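Local coordinates for protein D-glyceraldehyde dehydrogenase (NADP(+)) (PDB 5IZD) that oxidises D-glyceraldehyde to glycerate with NADP+ as the electron acceptor in the non-phosphorylated Entner-Doudoroff pathway, working as a homotetramer, at residues A[12-17]-A[39-44]; A[84-87]-A[91-94]; A[159-164]-A[465-470]. All blocks are in the same frame, centred on the assembly; numbering follows the deposited sequence.

Contact 1 of 3, residues A[12-17]-A[39-44]; sequences VNSSSG and RDDVDR
Asp41 turns its carboxylate onto the backbone of Ser15 by setting CG beside its own backbone N and anti to its carbonyl carbon (chi1 -65°), while Ser15 swings OG to between its backbone N and carbonyl carbon, on the side of the same carboxylate. The main bond runs from Ser15 N to Asp41 OD2, 2.9 Å long and nearly straight at 164°, using the syn lone pair of OD2. Ser15 OG is 3.3 Å from Asp41 OD1, at most a weak bond, since its hydroxyl also pairs with that of Thr38, which takes up the N-H of Asp41 too. Ser15 begins the bend of a type I beta turn, Ser14 to Gly17, in the loop that links strand 10-12 to strand 19-23, the outer strands of the N-terminal four-stranded sheet, and Asp41 sits in the first turn of helix 39-77. One helical turn on, Arg44 bends back at chi3 and forms a salt bridge, NH1 to Asp41 OD1 at 2.9 Å, with the oxygen tilted 23° out of the guanidinium plane. This probably helps keep Asp41 ionised. Val12 CG2 touches the edge of that guanidinium at NH2, 4.0 Å away, and Leu5 of strand 2-7 packs against both Val12 and Asp41.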
loop_
_atom_site.group_PDB
_atom_site.type_symbol
_atom_site.label_atom_id
_atom_site.label_comp_id
_atom_site.label_asym_id
_atom_site.label_seq_id
_atom_site.Cartn_x
_atom_site.Cartn_y
_atom_site.Cartn_z
ATOM N N VAL A 12 39.003 13.141 -14.167
ATOM C CA VAL A 12 40.419 12.752 -14.004
ATOM C C VAL A 12 40.770 11.594 -14.953
ATOM O O VAL A 12 39.870 10.909 -15.514
ATOM C CB VAL A 12 40.765 12.345 -12.544
ATOM C CG1 VAL A 12 40.559 13.500 -11.563
ATOM C CG2 VAL A 12 39.885 11.199 -12.079
ATOM N N ASN A 13 42.074 11.393 -15.132
ATOM C CA ASN A 13 42.635 10.254 -15.852
ATOM C C ASN A 13 42.767 9.105 -14.867
ATOM O O ASN A 13 42.728 9.316 -13.665
ATOM C CB ASN A 13 44.037 10.574 -16.373
ATOM C CG ASN A 13 44.044 11.697 -17.371
ATOM O OD1 ASN A 13 43.154 11.774 -18.232
ATOM N ND2 ASN A 13 45.075 12.584 -17.294
ATOM N N SER A 14 42.904 7.890 -15.392
ATOM C CA SER A 14 43.254 6.723 -14.592
ATOM C C SER A 14 44.547 7.018 -13.865
ATOM O O SER A 14 45.389 7.652 -14.451
ATOM C CB SER A 14 43.565 5.537 -15.508
ATOM O OG SER A 14 43.813 4.395 -14.684
ATOM N N SER A 15 44.746 6.491 -12.651
ATOM C CA SER A 15 46.021 6.775 -11.924
ATOM C C SER A 15 47.225 6.059 -12.534
ATOM O O SER A 15 48.348 6.475 -12.308
ATOM C CB SER A 15 45.908 6.487 -10.412
ATOM O OG SER A 15 45.452 5.180 -10.125
ATOM N N SER A 16 46.999 5.005 -13.322
ATOM C CA SER A 16 48.082 4.379 -14.105
ATOM C C SER A 16 48.322 5.038 -15.454
ATOM O O SER A 16 49.263 4.660 -16.123
ATOM C CB SER A 16 47.771 2.906 -14.358
ATOM O OG SER A 16 46.590 2.811 -15.137
ATOM N N GLY A 17 47.488 6.022 -15.821
ATOM C CA GLY A 17 47.337 6.553 -17.172
ATOM C C GLY A 17 46.919 5.638 -18.318
ATOM O O GLY A 17 46.863 6.090 -19.448
ATOM N N ARG A 39 42.389 -0.155 -9.020
ATOM C CA ARG A 39 41.914 -0.440 -7.712
ATOM C C ARG A 39 41.949 0.802 -6.821
ATOM O O ARG A 39 41.043 1.020 -6.038
ATOM C CB ARG A 39 42.682 -1.641 -7.101
ATOM C CG ARG A 39 42.337 -2.988 -7.759
ATOM N N ASP A 40 42.949 1.661 -6.964
ATOM C CA ASP A 40 42.998 2.888 -6.133
ATOM C C ASP A 40 41.980 3.982 -6.607
ATOM O O ASP A 40 41.439 4.737 -5.780
ATOM C CB ASP A 40 44.437 3.376 -6.035
ATOM C CG ASP A 40 45.415 2.213 -5.811
ATOM O OD1 ASP A 40 45.603 1.732 -4.681
ATOM O OD2 ASP A 40 45.954 1.723 -6.827
ATOM N N ASP A 41 41.677 4.021 -7.909
ATOM C CA ASP A 41 40.632 4.909 -8.438
ATOM C C ASP A 41 39.231 4.511 -7.912
ATOM O O ASP A 41 38.448 5.373 -7.542
ATOM C CB ASP A 41 40.667 4.983 -9.966
ATOM C CG ASP A 41 41.942 5.631 -10.488
ATOM O OD1 ASP A 41 42.508 6.523 -9.787
ATOM O OD2 ASP A 41 42.426 5.217 -11.586
ATOM N N VAL A 42 38.966 3.208 -7.871
ATOM C CA VAL A 42 37.758 2.649 -7.293
ATOM C C VAL A 42 37.604 3.011 -5.814
ATOM O O VAL A 42 36.564 3.509 -5.417
ATOM C CB VAL A 42 37.728 1.107 -7.459
ATOM C CG1 VAL A 42 36.609 0.499 -6.679
ATOM C CG2 VAL A 42 37.590 0.728 -8.938
ATOM N N ASP A 43 38.638 2.748 -5.023
ATOM C CA ASP A 43 38.678 3.198 -3.624
ATOM C C ASP A 43 38.356 4.689 -3.441
ATOM O O ASP A 43 37.478 4.994 -2.636
ATOM C CB ASP A 43 40.003 2.835 -2.952
ATOM C CG ASP A 43 40.117 1.347 -2.659
ATOM O OD1 ASP A 43 39.142 0.607 -2.758
ATOM O OD2 ASP A 43 41.215 0.877 -2.337
ATOM N N ARG A 44 39.010 5.599 -4.166
ATOM C CA ARG A 44 38.677 7.021 -4.027
ATOM C C ARG A 44 37.216 7.301 -4.358
ATOM O O ARG A 44 36.569 8.112 -3.673
ATOM C CB ARG A 44 39.532 7.952 -4.890
ATOM C CG ARG A 44 40.966 8.124 -4.438
ATOM C CD ARG A 44 41.632 9.417 -4.947
ATOM N NE ARG A 44 41.308 9.814 -6.325
ATOM C CZ ARG A 44 41.782 9.237 -7.441
ATOM N NH1 ARG A 44 42.621 8.170 -7.400
ATOM N NH2 ARG A 44 41.402 9.725 -8.628
#

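Contact 2 of 3, residues A[84-87]-A[91-94]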
loop_
_atom_site.group_PDB
_atom_site.type_symbol
_atom_site.label_atom_id
_atom_site.label_comp_id
_atom_site.label_asym_id
_atom_site.label_seq_id
_atom_site.Cartn_x
_atom_site.Cartn_y
_atom_site.Cartn_z
ATOM N N ASN A 84 23.235 10.655 -31.276
ATOM C CA ASN A 84 24.432 10.447 -32.051
ATOM C C ASN A 84 25.451 9.497 -31.428
ATOM O O ASN A 84 25.988 8.636 -32.107
ATOM C CB ASN A 84 25.077 11.803 -32.404
ATOM C CG ASN A 84 24.200 12.635 -33.333
ATOM O OD1 ASN A 84 23.347 12.098 -34.063
ATOM N ND2 ASN A 84 24.388 13.942 -33.311
ATOM N N ILE A 85 25.711 9.649 -30.147
ATOM C CA ILE A 85 26.656 8.761 -29.456
ATOM C C ILE A 85 26.184 7.295 -29.512
ATOM O O ILE A 85 26.971 6.393 -29.818
ATOM C CB ILE A 85 26.812 9.183 -27.993
ATOM C CG1 ILE A 85 27.605 10.501 -27.971
ATOM C CG2 ILE A 85 27.491 8.097 -27.182
ATOM C CD1 ILE A 85 27.496 11.255 -26.673
ATOM N N ILE A 86 24.894 7.078 -29.260
ATOM C CA ILE A 86 24.345 5.750 -29.370
ATOM C C ILE A 86 24.466 5.194 -30.784
ATOM O O ILE A 86 24.817 4.031 -30.930
ATOM C CB ILE A 86 22.879 5.723 -28.892
ATOM C CG1 ILE A 86 22.819 6.026 -27.387
ATOM C CG2 ILE A 86 22.231 4.390 -29.229
ATOM C CD1 ILE A 86 21.460 6.471 -26.954
ATOM N N MET A 87 24.187 6.004 -31.818
ATOM C CA MET A 87 24.324 5.522 -33.194
ATOM C C MET A 87 25.761 5.200 -33.480
ATOM O O MET A 87 26.028 4.186 -34.107
ATOM C CB MET A 87 23.743 6.477 -34.247
ATOM C CG MET A 87 22.207 6.618 -34.116
ATOM S SD MET A 87 21.580 7.607 -35.505
ATOM C CE MET A 87 22.000 9.246 -34.905
ATOM N N GLY A 91 25.716 1.459 -33.274
ATOM C CA GLY A 91 25.268 1.262 -34.666
ATOM C C GLY A 91 23.758 1.113 -34.734
ATOM O O GLY A 91 23.243 0.638 -35.741
ATOM N N LYS A 92 23.032 1.528 -33.685
ATOM C CA LYS A 92 21.554 1.425 -33.682
ATOM C C LYS A 92 20.896 2.231 -34.796
ATOM O O LYS A 92 21.312 3.377 -35.072
ATOM C CB LYS A 92 20.943 1.949 -32.383
ATOM C CG LYS A 92 21.357 1.196 -31.143
ATOM C CD LYS A 92 20.280 1.168 -30.062
ATOM C CE LYS A 92 20.881 0.534 -28.824
ATOM N NZ LYS A 92 19.862 0.317 -27.807
ATOM N N PRO A 93 19.863 1.656 -35.438
ATOM C CA PRO A 93 19.093 2.519 -36.339
ATOM C C PRO A 93 18.572 3.800 -35.660
ATOM O O PRO A 93 18.234 3.775 -34.451
ATOM C CB PRO A 93 17.945 1.614 -36.749
ATOM C CG PRO A 93 18.546 0.245 -36.757
ATOM C CD PRO A 93 19.379 0.266 -35.513
ATOM N N VAL A 94 18.573 4.904 -36.421
ATOM C CA VAL A 94 18.178 6.238 -35.896
ATOM C C VAL A 94 16.877 6.211 -35.030
ATOM O O VAL A 94 16.852 6.779 -33.926
ATOM C CB VAL A 94 18.141 7.338 -37.018
ATOM C CG1 VAL A 94 17.088 7.052 -38.093
ATOM C CG2 VAL A 94 18.004 8.752 -36.427
#
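Met87 lies alongside Val94 where helix 79-90 passes into helix 94-112, the two side chains running in the same direction. The sulfur does the touching: Met87 SD is 3.7 Å from Val94 CA, and it rests against Val94 CB and CG2 as well. Further up the same side chain, Met87 CG comes to 3.5 Å from the carbonyl oxygen of Lys92, so the thioether chain runs along the backbone of the connection. The second apolar patch is formed by Ile86, whose CG2 branch, anti to the backbone N, meets the aliphatic part of Lys92. Ile86 CG2 is 3.8 Å from Lys92 CG and nearly as near to CD, the two side chains crossing at a slant.

The backbone places these groups. Gly91 N gives a weak, bent bond to Met87 O, 2.9 Å long with an angle of 129°, and Gly91 then leaves the helix with a positive phi of 73°, which turns the chain and brings Lys92 back over Ile86. Beyond CG and CD, Lys92 runs on to NZ, which forms a salt bridge with Glu100 and a hydrogen bond with the carbonyl oxygen of Asn149. Pro313 packs on Met87 and is backbone-bonded to Val94, while Ala97 and Val101 of the next helix cover Met87 and Ile86.

The whole is a short connection between consecutive helices, helix 79-90 giving way at Gly91 and helix 94-112 having Pro93 at its N-cap position; through Lys92 it reaches the backbone of Asn149, which probably stabilises the transition state, as in related aldehyde dehydrogenases.

Contact 3 of 3, residues A[159-164]-A[465-470]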
loop_
_atom_site.group_PDB
_atom_site.type_symbol
_atom_site.label_atom_id
_atom_site.label_comp_id
_atom_site.label_asym_id
_atom_site.label_seq_id
_atom_site.Cartn_x
_atom_site.Cartn_y
_atom_site.Cartn_z
ATOM N N LEU A 159 20.421 5.101 -12.121
ATOM C CA LEU A 159 20.789 6.352 -11.425
ATOM C C LEU A 159 19.572 7.101 -10.893
ATOM O O LEU A 159 19.600 7.563 -9.774
ATOM C CB LEU A 159 21.600 7.342 -12.294
ATOM C CG LEU A 159 22.972 6.979 -12.841
ATOM C CD1 LEU A 159 23.479 8.138 -13.645
ATOM C CD2 LEU A 159 23.981 6.660 -11.785
ATOM N N ALA A 160 18.515 7.238 -11.677
ATOM C CA ALA A 160 17.360 8.033 -11.183
ATOM C C ALA A 160 16.777 7.531 -9.868
ATOM O O ALA A 160 16.694 8.323 -8.917
ATOM C CB ALA A 160 16.285 8.229 -12.231
ATOM N N PRO A 161 16.453 6.217 -9.774
ATOM C CA PRO A 161 15.835 5.805 -8.504
ATOM C C PRO A 161 16.840 5.753 -7.361
ATOM O O PRO A 161 16.465 5.984 -6.205
ATOM C CB PRO A 161 15.314 4.388 -8.783
ATOM C CG PRO A 161 16.080 3.911 -9.987
ATOM C CD PRO A 161 16.369 5.142 -10.780
ATOM N N ALA A 162 18.068 5.368 -7.650
ATOM C CA ALA A 162 19.102 5.330 -6.611
ATOM C C ALA A 162 19.308 6.696 -5.973
ATOM O O ALA A 162 19.263 6.847 -4.717
ATOM C CB ALA A 162 20.421 4.754 -7.143
ATOM N N LEU A 163 19.443 7.699 -6.837
ATOM C CA LEU A 163 19.608 9.070 -6.380
ATOM C C LEU A 163 18.358 9.660 -5.721
ATOM O O LEU A 163 18.465 10.345 -4.725
ATOM C CB LEU A 163 20.082 9.960 -7.543
ATOM C CG LEU A 163 21.498 9.619 -8.045
ATOM C CD1 LEU A 163 21.798 10.368 -9.356
ATOM C CD2 LEU A 163 22.624 9.924 -7.067
ATOM N N LEU A 164 17.171 9.410 -6.263
ATOM C CA LEU A 164 15.966 9.997 -5.721
ATOM C C LEU A 164 15.806 9.547 -4.277
ATOM O O LEU A 164 15.515 10.377 -3.403
ATOM C CB LEU A 164 14.753 9.643 -6.588
ATOM C CG LEU A 164 13.379 10.179 -6.187
ATOM C CD1 LEU A 164 12.700 9.475 -4.987
ATOM C CD2 LEU A 164 13.474 11.656 -5.965
ATOM N N SER A 465 11.380 1.086 -4.627
ATOM C CA SER A 465 11.459 0.645 -3.209
ATOM C C SER A 465 12.620 -0.346 -2.939
ATOM O O SER A 465 13.081 -0.433 -1.826
ATOM C CB SER A 465 10.090 0.123 -2.702
ATOM O OG SER A 465 9.187 1.200 -2.787
ATOM N N GLU A 466 13.202 -0.956 -3.999
ATOM C CA GLU A 466 14.364 -1.824 -3.835
ATOM C C GLU A 466 15.577 -1.045 -3.376
ATOM O O GLU A 466 16.514 -1.646 -2.835
ATOM C CB GLU A 466 14.733 -2.611 -5.118
ATOM C CG GLU A 466 13.659 -3.584 -5.630
ATOM C CD GLU A 466 13.366 -4.824 -4.754
ATOM O OE1 GLU A 466 13.894 -4.978 -3.616
ATOM O OE2 GLU A 466 12.569 -5.674 -5.236
ATOM N N TYR A 467 15.574 0.266 -3.580
ATOM C CA TYR A 467 16.704 1.111 -3.154
ATOM C C TYR A 467 16.556 1.750 -1.754
ATOM O O TYR A 467 17.410 2.542 -1.302
ATOM C CB TYR A 467 16.910 2.209 -4.195
ATOM C CG TYR A 467 17.349 1.681 -5.551
ATOM C CD1 TYR A 467 18.699 1.493 -5.835
ATOM C CD2 TYR A 467 16.416 1.368 -6.566
ATOM C CE1 TYR A 467 19.126 1.048 -7.098
ATOM C CE2 TYR A 467 16.837 0.899 -7.821
ATOM C CZ TYR A 467 18.187 0.760 -8.087
ATOM O OH TYR A 467 18.608 0.271 -9.304
ATOM N N LEU A 468 15.460 1.407 -1.083
ATOM C CA LEU A 468 15.201 1.834 0.292
ATOM C C LEU A 468 15.219 0.619 1.214
ATOM O O LEU A 468 14.687 -0.455 0.891
ATOM C CB LEU A 468 13.846 2.529 0.356
ATOM C CG LEU A 468 13.756 3.848 -0.386
ATOM C CD1 LEU A 468 12.292 4.245 -0.588
ATOM C CD2 LEU A 468 14.454 4.926 0.414
ATOM N N LYS A 469 15.832 0.815 2.383
ATOM C CA LYS A 469 15.799 -0.154 3.464
ATOM C C LYS A 469 14.786 0.230 4.537
ATOM O O LYS A 469 14.811 1.361 5.009
ATOM C CB LYS A 469 17.176 -0.236 4.103
ATOM C CG LYS A 469 17.283 -1.321 5.157
ATOM C CD LYS A 469 17.419 -2.671 4.476
ATOM C CE LYS A 469 17.388 -3.788 5.489
ATOM N NZ LYS A 469 17.611 -5.023 4.689
ATOM N N LEU A 470 13.971 -0.721 4.946
ATOM C CA LEU A 470 12.993 -0.540 5.995
ATOM C C LEU A 470 13.710 -0.808 7.310
ATOM O O LEU A 470 14.422 -1.747 7.406
ATOM C CB LEU A 470 11.851 -1.517 5.801
ATOM C CG LEU A 470 10.470 -1.272 6.411
ATOM C CD1 LEU A 470 9.873 0.076 6.165
ATOM C CD2 LEU A 470 9.464 -2.334 6.029
#
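Pro161 and Ala162 pack against the ring of Tyr467 in a buried, apolar helix-to-turn contact inside the coenzyme-binding part of the aldehyde dehydrogenase fold. The helical side is 153-164, kinked where the nitrogen of Pro161 has no hydrogen to give to the preceding turn; the other side is the type I turn Ser465 to Leu468, which leads from helix 460-465 into strand 468-476.

The tyrosine lies with one face to the helix. Ala162 N stands over the middle of the ring, 4.2 Å from its plane, and Ala162 CB rests 3.9 Å from Tyr467 CD1 and equally near CE1. Pro161 comes in obliquely at the CD2/CE2 side, its CG 3.8 Å from Tyr467 CE2 and its CB about as close to CD2. With CG beside the backbone N and anti to the carbonyl carbon (chi1 -65°), Tyr467 projects its ring from the turn onto the helix. The hydroxyl, at the far end of the ring from the turn, pairs with the hydroxyl of Thr222 on strand 220-224. Replacing the tyrosine with an alanine would probably leave a gap against Pro161 and Ala162 and deprive the Thr222 hydroxyl of this partner.

Asn167, just after the helix, donates through ND2 to the carbonyl oxygens of both Ala162 and Tyr467. Around this pair, Val142 of strand 130-145 and Val169 of strand 168-172 pack on Ala162, and strand 468-476 runs antiparallel to 130-145.

How the contacts relate
The contacts follow one another along the chain without overlap: both segments of contact 1, then both of contact 2, then both of contact 3. Their centres lie 27 to 30 Å apart, and their nearest atoms stay about 14 to 17 Å from one another, so none touches another. Helix 39-77 is the main common element: it starts in contact 1, helix 79-90 of contact 2 follows it directly, and its Ile68 packs on Leu163 and Leu164 of contact 3. Contact 2 turns one helix into the next, while contact 3 joins parts some 300 residues apart. Each contact has a side chain about 13 to 14 Å from the bound NADP, so none is in the cofactor's first shell.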